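PDB 1X91: pectinesterase inhibitor 1 from Arabidopsis thaliana, which inhibits plant pectin methylesterases, the cell-wall enzymes that remove methyl ester groups from pectin. Local coordinates for residues Asn33-Ala38 with Asn148-Asn153. The protein carries 1 engineered substitution. Numbering follows the deposited sequence.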
ATOM      1  N   ASN A  33      -4.844  -6.273 -18.910  1.00 17.25           N
ATOM      2  CA  ASN A  33      -3.443  -6.731 -19.036  1.00 16.62           C
ATOM      3  C   ASN A  33      -2.823  -6.707 -17.645  1.00 16.33           C
ATOM      4  O   ASN A  33      -2.702  -5.656 -17.082  1.00 13.61           O
ATOM      5  CB  ASN A  33      -2.677  -5.786 -19.975  1.00 17.10           C
ATOM      6  CG  ASN A  33      -1.193  -6.099 -20.135  1.00 20.60           C
ATOM      7  OD1 ASN A  33      -0.445  -6.286 -19.186  1.00 21.12           O
ATOM      8  ND2 ASN A  33      -0.743  -6.062 -21.379  1.00 25.39           N
ATOM      9  N   LEU A  34      -2.512  -7.863 -17.069  1.00 15.72           N
ATOM     10  CA  LEU A  34      -2.099  -7.889 -15.654  1.00 14.93           C
ATOM     11  C   LEU A  34      -0.789  -7.158 -15.400  1.00 14.51           C
ATOM     12  O   LEU A  34      -0.633  -6.580 -14.345  1.00 12.71           O
ATOM     13  CB  LEU A  34      -2.063  -9.326 -15.103  1.00 16.55           C
ATOM     14  CG  LEU A  34      -3.443  -9.981 -14.918  1.00 17.32           C
ATOM     15  CD1 LEU A  34      -3.306 -11.428 -14.444  1.00 21.74           C
ATOM     16  CD2 LEU A  34      -4.321  -9.185 -13.995  1.00 21.56           C
ATOM     17  N   GLN A  35       0.117  -7.132 -16.345  1.00 13.96           N
ATOM     18  CA  GLN A  35       1.358  -6.396 -16.172  1.00 13.38           C
ATOM     19  C   GLN A  35       1.057  -4.891 -16.073  1.00 13.83           C
ATOM     20  O   GLN A  35       1.592  -4.175 -15.216  1.00 12.60           O
ATOM     21  CB  GLN A  35       2.306  -6.747 -17.328  1.00 15.54           C
ATOM     22  CG  GLN A  35       3.577  -5.988 -17.284  1.00 15.94           C
ATOM     23  CD  GLN A  35       4.695  -6.662 -16.515  1.00 20.37           C
ATOM     24  OE1 GLN A  35       4.723  -7.905 -16.353  1.00 24.04           O
ATOM     25  NE2 GLN A  35       5.662  -5.857 -16.076  1.00 16.52           N
ATOM     26  N   ALA A  36       0.195  -4.392 -16.945  1.00 11.77           N
ATOM     27  CA  ALA A  36      -0.189  -2.998 -16.919  1.00 10.97           C
ATOM     28  C   ALA A  36      -0.949  -2.658 -15.659  1.00 12.12           C
ATOM     29  O   ALA A  36      -0.742  -1.601 -15.064  1.00 12.14           O
ATOM     30  CB  ALA A  36      -1.058  -2.696 -18.175  1.00 13.18           C
ATOM     31  N   LEU A  37      -1.862  -3.541 -15.241  1.00 10.99           N
ATOM     32  CA  LEU A  37      -2.612  -3.309 -14.020  1.00 11.08           C
ATOM     33  C   LEU A  37      -1.712  -3.358 -12.749  1.00 10.60           C
ATOM     34  O   LEU A  37      -1.902  -2.536 -11.858  1.00  9.90           O
ATOM     35  CB  LEU A  37      -3.731  -4.327 -13.909  1.00 11.79           C
ATOM     36  CG  LEU A  37      -4.660  -4.126 -12.712  1.00 13.40           C
ATOM     37  CD1 LEU A  37      -5.324  -2.739 -12.796  1.00 16.06           C
ATOM     38  CD2 LEU A  37      -5.659  -5.272 -12.659  1.00 14.04           C
ATOM     39  N   ALA A  38      -0.728  -4.246 -12.697  1.00 11.38           N
ATOM     40  CA  ALA A  38       0.286  -4.219 -11.628  1.00 10.52           C
ATOM     41  C   ALA A  38       0.952  -2.867 -11.544  1.00 10.17           C
ATOM     42  O   ALA A  38       1.119  -2.332 -10.441  1.00  9.75           O
ATOM     43  CB  ALA A  38       1.316  -5.306 -11.856  1.00 11.37           C
ATOM     44  N   ASN A 148       0.945 -12.352  -8.142  1.00 16.67           N
ATOM     45  CA  ASN A 148       0.817 -13.806  -8.112  1.00 18.29           C
ATOM     46  C   ASN A 148       0.392 -14.397  -9.448  1.00 18.74           C
ATOM     47  O   ASN A 148       0.823 -15.529  -9.793  1.00 21.54           O
ATOM     48  CB  ASN A 148      -0.159 -14.236  -7.013  1.00 19.60           C
ATOM     49  CG  ASN A 148      -0.258 -15.727  -6.883  1.00 22.62           C
ATOM     50  OD1 ASN A 148      -1.199 -16.342  -7.375  1.00 25.95           O
ATOM     51  ND2 ASN A 148       0.721 -16.317  -6.234  1.00 24.12           N
ATOM     52  N   MET A 149      -0.440 -13.675 -10.196  1.00 19.08           N
ATOM     53  CA  MET A 149      -1.007 -14.172 -11.452  1.00 20.44           C
ATOM     54  C   MET A 149      -0.171 -13.934 -12.701  1.00 19.97           C
ATOM     55  O   MET A 149      -0.472 -14.456 -13.770  1.00 20.52           O
ATOM     56  CB  MET A 149      -2.397 -13.575 -11.677  1.00 21.99           C
ATOM     57  CG  MET A 149      -3.372 -14.004 -10.629  1.00 26.29           C
ATOM     58  SD  MET A 149      -5.060 -13.405 -10.866  1.00 38.16           S
ATOM     59  CE  MET A 149      -4.802 -11.865 -11.264  1.00 33.78           C
ATOM     60  N   LEU A 150       0.909 -13.182 -12.573  1.00 19.18           N
ATOM     61  CA  LEU A 150       1.768 -12.920 -13.687  1.00 20.02           C
ATOM     62  C   LEU A 150       2.478 -14.222 -14.046  1.00 21.18           C
ATOM     63  O   LEU A 150       2.751 -15.046 -13.171  1.00 20.13           O
ATOM     64  CB  LEU A 150       2.812 -11.847 -13.333  1.00 19.32           C
ATOM     65  CG  LEU A 150       2.249 -10.447 -13.102  1.00 18.44           C
ATOM     66  CD1 LEU A 150       3.286  -9.468 -12.631  1.00 18.03           C
ATOM     67  CD2 LEU A 150       1.588  -9.926 -14.387  1.00 21.22           C
ATOM     68  N   PRO A 151       2.774 -14.408 -15.324  1.00 23.99           N
ATOM     69  CA  PRO A 151       3.484 -15.615 -15.763  1.00 25.54           C
ATOM     70  C   PRO A 151       4.804 -15.791 -15.027  1.00 28.09           C
ATOM     71  O   PRO A 151       5.493 -14.819 -14.701  1.00 26.82           O
ATOM     72  CB  PRO A 151       3.773 -15.322 -17.242  1.00 26.02           C
ATOM     73  CG  PRO A 151       2.705 -14.405 -17.650  1.00 26.80           C
ATOM     74  CD  PRO A 151       2.483 -13.516 -16.461  1.00 24.08           C
ATOM     75  N   ARG A 152       5.151 -17.046 -14.791  1.00 30.33           N
ATOM     76  CA  ARG A 152       6.356 -17.415 -14.082  1.00 33.72           C
ATOM     77  C   ARG A 152       7.439 -17.398 -15.140  1.00 35.90           C
ATOM     78  O   ARG A 152       7.316 -18.081 -16.152  1.00 36.51           O
ATOM     79  CB  ARG A 152       6.199 -18.816 -13.482  1.00 34.69           C
ATOM     80  CG  ARG A 152       4.911 -18.977 -12.625  1.00 37.49           C
ATOM     81  CD  ARG A 152       3.724 -19.726 -13.319  1.00 40.72           C
ATOM     82  NE  ARG A 152       3.543 -19.377 -14.742  1.00 42.20           N
ATOM     83  CZ  ARG A 152       2.500 -19.724 -15.482  1.00 41.38           C
ATOM     84  NH1 ARG A 152       1.534 -20.495 -14.995  1.00 43.02           N
ATOM     85  NH2 ARG A 152       2.457 -19.337 -16.749  1.00 43.08           N
ATOM     86  N   ASN A 153       8.478 -16.600 -14.928  1.00 38.15           N
ATOM     87  CA  ASN A 153       9.514 -16.414 -15.957  1.00 39.81           C
ATOM     88  C   ASN A 153       9.133 -16.892 -17.370  1.00 40.72           C
ATOM     89  O   ASN A 153       8.576 -16.130 -18.188  1.00 41.72           O
ATOM     90  CB  ASN A 153      10.788 -17.122 -15.518  1.00 40.63           C
ATOM     91  CG  ASN A 153      11.294 -16.594 -14.225  1.00 40.49           C
ATOM     92  OD1 ASN A 153      11.132 -17.211 -13.165  1.00 39.10           O
ATOM     93  ND2 ASN A 153      11.849 -15.388 -14.282  1.00 44.92           N
TER
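L34 meets L150 with the root of its side chain and M149 with its tip. Its CB packs against CD2 of L150 at 3.8 Å, while its CD1 lies 3.5 Å from CE of M149 and also touches that residue's CB. The two side chains, L34 and M149, cross at about a right angle. The unbranched methionine suits this place because it can fold: a turn at chi3 (-44°) brings its terminal methyl back over the leucine's branched end, and the same side chain also reaches I11. Leucine suits L34 and L150 because its forked apolar end can touch several neighbours: L150, the buried member, brings CD2 within 3.7 Å of the backbone N of Q35 and packs on L93 of helix 66-94 as well. Q35 borders the patch more loosely with its amide OE1, 4.2 Å from CD2 of L150; its NE2 is hydrogen-bonded to the carbonyl oxygen of L93. Ahead of L34, N33 caps the helix, its short side chain placing OD1 to accept from A36 N at 3.0 Å. Apolar side chains thus join the start of helix 34-62 to the chain where helix 127-149 gives way to the C-terminal tail, at one end of the four-helix bundle characteristic of the invertase and pectin methylesterase inhibitor family.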